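Local coordinates for protein UDP-glucose:anthocyanidin 3-O-glucosyltransferase (Clitoria ternatea, PDB 4REL) that belongs to the GT-B clan of glycosyltransferases, built from two Rossmann-like domains that face each other across a cleft, at residues N252-W257 with P295-L300; V337-T342 with K397-I402; N3-A8 with S107-I112. All coordinates share one frame; numbering follows the deposited sequence.

Contact 1 (N252-W257 with P295-L300); sequences NGCLSW and PFVWAL
W257 brings the six-membered ring of its indole to P295, F296 and V297, packing the short helix 254-259 against strand 296-299 in the parallel sheet of the C-terminal Rossmann-like half of a GT-B fold. The apolar contacts dominate. W257 CZ3 lies 3.5 Å from V297 CG2, and W257 CH2 meets P295 CB at 4.1 Å; the two side chains of W257 and V297 slide past one another in opposite directions. With CG anti to the backbone N (chi1 -171°) the ring is directed toward the strand, and tryptophan suits the place because its long indole can span the gap from the helix. V297 offers a branch to each partner: while CG2 serves the indole, CG1 faces C254 SG at 4.4 Å, a looser touch. K321 and V266, on the neighbouring strands, also border the indole.

The polar links run within the helix start. G253 sits at the N-cap with positive phi, a conformation that glycine adopts easily, and its O accepts from W257 N at 2.9 Å. D250 receives the next amides, from C254 and L255, on its two carboxylate oxygens. Among the polar atoms of the strand, F296 O approaches the indole obliquely, 3.5 Å from W257 CH2.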
# COMPACT_ATOMS: atom_id res chain seq x y z
N ASN A 252 -0.63 -24.69 -2.43
CA ASN A 252 0.27 -25.19 -1.39
C ASN A 252 -0.46 -25.72 -0.16
O ASN A 252 0.18 -26.20 0.78
CB ASN A 252 1.26 -24.10 -0.97
CG ASN A 252 1.90 -23.40 -2.15
OD1 ASN A 252 2.85 -23.91 -2.75
ND2 ASN A 252 1.39 -22.22 -2.49
N GLY A 253 -1.79 -25.65 -0.16
CA GLY A 253 -2.56 -26.15 0.97
C GLY A 253 -2.32 -25.40 2.27
O GLY A 253 -2.31 -25.98 3.36
N CYS A 254 -2.14 -24.08 2.15
CA CYS A 254 -1.83 -23.24 3.30
C CYS A 254 -2.88 -23.29 4.38
O CYS A 254 -2.57 -23.46 5.57
CB CYS A 254 -1.65 -21.80 2.85
SG CYS A 254 -0.14 -21.51 1.98
N LEU A 255 -4.14 -23.14 3.98
CA LEU A 255 -5.22 -23.04 4.94
C LEU A 255 -5.44 -24.36 5.66
O LEU A 255 -5.69 -24.37 6.87
CB LEU A 255 -6.52 -22.57 4.27
CG LEU A 255 -6.45 -21.17 3.67
CD1 LEU A 255 -7.78 -20.80 3.02
CD2 LEU A 255 -6.06 -20.15 4.73
N SER A 256 -5.34 -25.46 4.92
CA SER A 256 -5.51 -26.77 5.51
C SER A 256 -4.37 -27.01 6.50
O SER A 256 -4.59 -27.52 7.61
CB SER A 256 -5.51 -27.85 4.42
OG SER A 256 -5.75 -29.13 4.97
N TRP A 257 -3.17 -26.62 6.10
CA TRP A 257 -2.01 -26.72 6.97
C TRP A 257 -2.22 -25.88 8.23
O TRP A 257 -1.96 -26.35 9.35
CB TRP A 257 -0.76 -26.25 6.22
CG TRP A 257 0.53 -26.51 6.97
CD1 TRP A 257 1.26 -27.66 6.94
CD2 TRP A 257 1.23 -25.60 7.82
NE1 TRP A 257 2.37 -27.52 7.74
CE2 TRP A 257 2.38 -26.27 8.29
CE3 TRP A 257 1.00 -24.28 8.24
CZ2 TRP A 257 3.30 -25.66 9.15
CZ3 TRP A 257 1.91 -23.69 9.10
CH2 TRP A 257 3.04 -24.38 9.54
N PRO A 295 6.05 -22.79 14.45
CA PRO A 295 5.54 -23.10 13.11
C PRO A 295 5.48 -21.83 12.27
O PRO A 295 5.27 -20.74 12.80
CB PRO A 295 4.14 -23.65 13.39
CG PRO A 295 3.76 -23.11 14.72
CD PRO A 295 5.03 -22.96 15.50
N PHE A 296 5.72 -21.96 10.97
CA PHE A 296 5.79 -20.78 10.12
C PHE A 296 5.34 -21.07 8.70
O PHE A 296 5.42 -22.21 8.23
CB PHE A 296 7.22 -20.20 10.11
CG PHE A 296 8.26 -21.13 9.54
CD1 PHE A 296 8.52 -21.17 8.17
CD2 PHE A 296 9.00 -21.97 10.38
CE1 PHE A 296 9.49 -22.03 7.64
CE2 PHE A 296 9.97 -22.82 9.86
CZ PHE A 296 10.21 -22.86 8.49
N VAL A 297 4.83 -20.04 8.03
CA VAL A 297 4.60 -20.07 6.60
C VAL A 297 5.37 -18.89 6.04
O VAL A 297 5.14 -17.75 6.42
CB VAL A 297 3.12 -19.88 6.26
CG1 VAL A 297 2.93 -19.87 4.74
CG2 VAL A 297 2.28 -20.99 6.87
N TRP A 298 6.31 -19.17 5.14
CA TRP A 298 7.15 -18.11 4.58
C TRP A 298 6.88 -18.04 3.08
O TRP A 298 7.15 -19.00 2.35
CB TRP A 298 8.62 -18.42 4.86
CG TRP A 298 9.63 -17.37 4.44
CD1 TRP A 298 9.37 -16.16 3.87
CD2 TRP A 298 11.05 -17.45 4.59
NE1 TRP A 298 10.55 -15.47 3.66
CE2 TRP A 298 11.60 -16.26 4.07
CE3 TRP A 298 11.92 -18.43 5.09
CZ2 TRP A 298 12.97 -16.01 4.05
CZ3 TRP A 298 13.29 -18.18 5.06
CH2 TRP A 298 13.80 -16.98 4.55
N ALA A 299 6.31 -16.92 2.64
CA ALA A 299 6.10 -16.69 1.22
C ALA A 299 7.38 -16.05 0.71
O ALA A 299 7.70 -14.92 1.08
CB ALA A 299 4.91 -15.77 1.00
N LEU A 300 8.11 -16.81 -0.10
CA LEU A 300 9.45 -16.46 -0.53
C LEU A 300 9.58 -16.71 -2.04
O LEU A 300 9.24 -17.80 -2.52
CB LEU A 300 10.48 -17.33 0.22
CG LEU A 300 11.96 -17.18 -0.12
CD1 LEU A 300 12.49 -15.82 0.32
CD2 LEU A 300 12.79 -18.28 0.52

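Contact 2 (V337-T342 with K397-I402)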
# COMPACT_ATOMS: atom_id res chain seq x y z
N VAL A 337 -2.66 -17.91 12.76
CA VAL A 337 -1.54 -16.99 12.55
C VAL A 337 -1.41 -16.04 13.74
O VAL A 337 -2.35 -15.32 14.07
CB VAL A 337 -1.70 -16.19 11.24
CG1 VAL A 337 -0.57 -15.16 11.07
CG2 VAL A 337 -1.73 -17.14 10.05
N GLY A 338 -0.23 -16.04 14.37
CA GLY A 338 -0.03 -15.28 15.59
C GLY A 338 0.85 -14.06 15.40
O GLY A 338 0.86 -13.16 16.23
N VAL A 339 1.59 -14.02 14.30
CA VAL A 339 2.42 -12.85 14.01
C VAL A 339 2.67 -12.77 12.51
O VAL A 339 2.78 -13.80 11.84
CB VAL A 339 3.75 -12.86 14.82
CG1 VAL A 339 4.69 -13.96 14.33
CG2 VAL A 339 4.43 -11.50 14.76
N PHE A 340 2.75 -11.54 11.99
CA PHE A 340 3.02 -11.28 10.58
C PHE A 340 4.37 -10.55 10.53
O PHE A 340 4.52 -9.47 11.10
CB PHE A 340 1.92 -10.38 10.03
CG PHE A 340 2.09 -9.99 8.58
CD1 PHE A 340 2.78 -10.79 7.68
CD2 PHE A 340 1.54 -8.80 8.12
CE1 PHE A 340 2.91 -10.42 6.35
CE2 PHE A 340 1.67 -8.41 6.79
CZ PHE A 340 2.36 -9.23 5.90
N VAL A 341 5.35 -11.18 9.89
CA VAL A 341 6.68 -10.61 9.75
C VAL A 341 6.71 -9.98 8.37
O VAL A 341 6.57 -10.68 7.35
CB VAL A 341 7.73 -11.72 9.89
CG1 VAL A 341 9.14 -11.15 9.75
CG2 VAL A 341 7.54 -12.43 11.23
N THR A 342 6.86 -8.66 8.33
CA THR A 342 6.49 -7.91 7.14
C THR A 342 7.43 -6.74 6.85
O THR A 342 8.06 -6.19 7.75
CB THR A 342 5.05 -7.36 7.28
OG1 THR A 342 4.71 -6.57 6.14
CG2 THR A 342 4.92 -6.50 8.53
N LYS A 397 14.31 -13.18 19.16
CA LYS A 397 13.77 -12.45 20.30
C LYS A 397 12.42 -11.82 19.97
O LYS A 397 11.50 -11.90 20.77
CB LYS A 397 14.76 -11.40 20.82
CG LYS A 397 15.98 -12.03 21.51
CD LYS A 397 17.00 -10.99 21.93
CE LYS A 397 18.25 -11.66 22.51
NZ LYS A 397 19.25 -10.67 23.00
N SER A 398 12.29 -11.22 18.78
CA SER A 398 11.02 -10.60 18.39
C SER A 398 9.91 -11.64 18.25
O SER A 398 8.76 -11.39 18.63
CB SER A 398 11.17 -9.80 17.09
OG SER A 398 12.07 -8.71 17.29
N LEU A 399 10.25 -12.80 17.69
CA LEU A 399 9.28 -13.88 17.52
C LEU A 399 8.78 -14.34 18.88
O LEU A 399 7.58 -14.54 19.06
CB LEU A 399 9.89 -15.05 16.75
CG LEU A 399 10.10 -14.84 15.25
CD1 LEU A 399 11.03 -15.90 14.66
CD2 LEU A 399 8.75 -14.92 14.56
N ASN A 400 9.69 -14.50 19.84
CA ASN A 400 9.27 -14.94 21.17
C ASN A 400 8.40 -13.91 21.88
O ASN A 400 7.40 -14.27 22.52
CB ASN A 400 10.48 -15.30 22.03
CG ASN A 400 10.95 -16.71 21.79
OD1 ASN A 400 10.44 -17.67 22.38
ND2 ASN A 400 11.95 -16.86 20.93
N LEU A 401 8.79 -12.65 21.76
CA LEU A 401 8.06 -11.56 22.40
C LEU A 401 6.60 -11.57 22.00
O LEU A 401 5.71 -11.60 22.86
CB LEU A 401 8.69 -10.21 22.04
CG LEU A 401 7.92 -8.98 22.51
CD1 LEU A 401 7.89 -8.95 24.02
CD2 LEU A 401 8.56 -7.72 21.97
N ILE A 402 6.34 -11.58 20.69
CA ILE A 402 4.97 -11.50 20.18
C ILE A 402 4.20 -12.81 20.32
O ILE A 402 3.04 -12.81 20.73
CB ILE A 402 4.95 -11.06 18.70
CG1 ILE A 402 5.68 -9.72 18.52
CG2 ILE A 402 3.52 -11.02 18.17
CD1 ILE A 402 5.07 -8.56 19.29
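V339 meets both L399 and I402 where helix 392-403 packs across the parallel sheet of the C-terminal Rossmann-like domain. The local axes pass 9.0 Å apart, and the helix runs at 144° to strand 337-342, closer to antiparallel than to perpendicular. This spacing suits branched aliphatic side chains, and the contact is made of them.

In the apolar group V339 is central, each methyl having its own partner. Its CG2 lies 3.6 Å from I402 CG2, while its CG1 faces L399 CD2 at 4.2 Å. The rotamer explains the split: chi1 of 70° tucks CG1 between the backbone N and the carbonyl carbon and turns CG2 anti to the N. Both helix side chains cross V339 at about a right angle. L399, one turn before I402, reaches further along the strand, where its CD2 also touches V341 CG2 at 4.3 Å; A267 and I360 on the flanking strands complete its bed. Alternation of the strand sends F340 to the other side, against helix 346-354.

Backbone contributes little. The one backbone atom among the closest contacts is G338 O, 3.9 Å from I402 CG2.

Contact 3 (N3-A8 with S107-I112)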
# COMPACT_ATOMS: atom_id res chain seq x y z
N ASN A 3 -27.52 10.65 -19.45
CA ASN A 3 -26.42 10.74 -18.50
C ASN A 3 -25.11 10.84 -19.27
O ASN A 3 -24.81 10.00 -20.13
CB ASN A 3 -26.38 9.55 -17.53
CG ASN A 3 -25.29 9.69 -16.46
OD1 ASN A 3 -24.10 9.72 -16.77
ND2 ASN A 3 -25.70 9.77 -15.20
N LYS A 4 -24.34 11.88 -18.98
CA LYS A 4 -23.09 12.09 -19.69
C LYS A 4 -21.92 12.10 -18.72
O LYS A 4 -20.84 12.57 -19.07
CB LYS A 4 -23.12 13.40 -20.48
CG LYS A 4 -24.25 13.48 -21.50
CD LYS A 4 -24.07 14.67 -22.45
CE LYS A 4 -25.11 14.65 -23.58
NZ LYS A 4 -25.06 15.89 -24.42
N GLN A 5 -22.14 11.60 -17.50
CA GLN A 5 -21.05 11.53 -16.50
C GLN A 5 -19.99 10.53 -16.95
O GLN A 5 -20.30 9.38 -17.30
CB GLN A 5 -21.58 11.16 -15.11
CG GLN A 5 -22.61 12.14 -14.54
CD GLN A 5 -22.21 13.59 -14.74
OE1 GLN A 5 -22.64 14.24 -15.69
NE2 GLN A 5 -21.39 14.11 -13.84
N HIS A 6 -18.74 10.96 -16.92
CA HIS A 6 -17.66 10.15 -17.48
C HIS A 6 -16.38 10.40 -16.70
O HIS A 6 -15.76 11.46 -16.83
CB HIS A 6 -17.47 10.47 -18.96
CG HIS A 6 -16.34 9.71 -19.62
ND1 HIS A 6 -15.82 10.07 -20.84
CD2 HIS A 6 -15.68 8.60 -19.23
CE1 HIS A 6 -14.85 9.23 -21.17
NE2 HIS A 6 -14.74 8.33 -20.21
N VAL A 7 -15.97 9.41 -15.92
CA VAL A 7 -14.81 9.53 -15.06
C VAL A 7 -13.62 8.84 -15.74
O VAL A 7 -13.72 7.68 -16.17
CB VAL A 7 -15.08 8.86 -13.70
CG1 VAL A 7 -13.88 9.01 -12.77
CG2 VAL A 7 -16.32 9.46 -13.07
N ALA A 8 -12.51 9.57 -15.88
CA ALA A 8 -11.29 8.96 -16.38
C ALA A 8 -10.43 8.66 -15.18
O ALA A 8 -10.33 9.48 -14.27
CB ALA A 8 -10.57 9.89 -17.33
N SER A 107 -17.47 13.56 -23.33
CA SER A 107 -16.35 14.30 -22.76
C SER A 107 -16.17 13.83 -21.32
O SER A 107 -17.13 13.45 -20.64
CB SER A 107 -16.63 15.81 -22.82
OG SER A 107 -17.79 16.14 -22.07
N VAL A 108 -14.93 13.82 -20.85
CA VAL A 108 -14.64 13.51 -19.46
C VAL A 108 -15.18 14.61 -18.54
O VAL A 108 -15.05 15.80 -18.83
CB VAL A 108 -13.12 13.32 -19.25
CG1 VAL A 108 -12.77 13.24 -17.77
CG2 VAL A 108 -12.67 12.06 -19.98
N THR A 109 -15.81 14.22 -17.43
CA THR A 109 -16.36 15.20 -16.49
C THR A 109 -15.61 15.24 -15.16
O THR A 109 -15.82 16.15 -14.36
CB THR A 109 -17.84 14.96 -16.22
OG1 THR A 109 -18.02 13.65 -15.69
CG2 THR A 109 -18.64 15.08 -17.52
N CYS A 110 -14.74 14.26 -14.92
CA CYS A 110 -14.07 14.14 -13.64
C CYS A 110 -12.88 13.20 -13.82
O CYS A 110 -12.95 12.24 -14.58
CB CYS A 110 -15.05 13.58 -12.60
SG CYS A 110 -14.38 13.45 -10.93
N ILE A 111 -11.77 13.49 -13.14
CA ILE A 111 -10.62 12.59 -13.16
C ILE A 111 -10.33 12.10 -11.75
O ILE A 111 -10.33 12.89 -10.81
CB ILE A 111 -9.37 13.26 -13.76
CG1 ILE A 111 -9.58 13.49 -15.27
CG2 ILE A 111 -8.12 12.40 -13.54
CD1 ILE A 111 -8.45 14.22 -15.96
N ILE A 112 -10.13 10.79 -11.62
CA ILE A 112 -9.58 10.21 -10.40
C ILE A 112 -8.22 9.68 -10.77
O ILE A 112 -8.07 8.94 -11.74
CB ILE A 112 -10.41 9.04 -9.85
CG1 ILE A 112 -11.83 9.50 -9.52
CG2 ILE A 112 -9.77 8.44 -8.60
CD1 ILE A 112 -12.72 8.37 -9.10
O HOH W 1 -19.81 14.16 -20.77
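T109 turns its hydroxyl into the position between backbone N and carbonyl carbon (chi1 59°), and H6 swings its imidazole anti to the N (chi1 178°); these rotamers place both groups at the start of the pairing between strands 6-10 and 110-114, neighbours in the parallel sheet of the N-terminal Rossmann-like domain. T109 OG1 thereby takes the amide of H6, with H6 N 3.0 Å away and an almost straight 177° at the hydrogen, where a backbone carbonyl would serve in regular pairing. The small polar threonine suits the strand's beginning, and S446 OG at the chain's end is a further hydrogen-bond partner of its hydroxyl.

In return T109 N donates to H6 O at 2.8 Å. Regular parallel ladder follows: A8 N binds C110 O at 3.0 Å, and A8 O receives I112 N at 3.0 Å. Upstream, a water donates to S107 O and, at a doubtfully short distance, to K4 O.

The H6 ring is held on several sides. V108 CG2 makes a CH-pi contact over one face, 4.0 Å from the centroid, while S107 O lies at the edge. Its nitrogens are satisfied, ND1 by Q106 O and NE2 by S38 OG, which fixes the ring's rotation. A8 is small enough to sit beneath helix 89-104, with its CB against V108 and near I111. The sheet's other side has V7 and C110 as a bridged pair, and there V7 CG1 packs 3.9 Å from I112 CG1.

From the N terminus, contact 3 comes first: residues 107-112 return beside 3-8 after a long excursion through strands 36-42 and 59-64 and helix 89-104, closing the first half of the N-terminal sheet. Contact 1 then closes a shorter loop, holding strand 266-270 and helix 279-292, in the C-terminal sheet. Contact 2 follows, its loop taking in strands 359-361 and 382-384. The three are in series, none nested or crossed. Contacts 1 and 2 serve one sheet, their centres 15 Å apart; contact 3 lies on the opposite side of the chain's centre, about 44 and 46 Å away between centres, in the other domain.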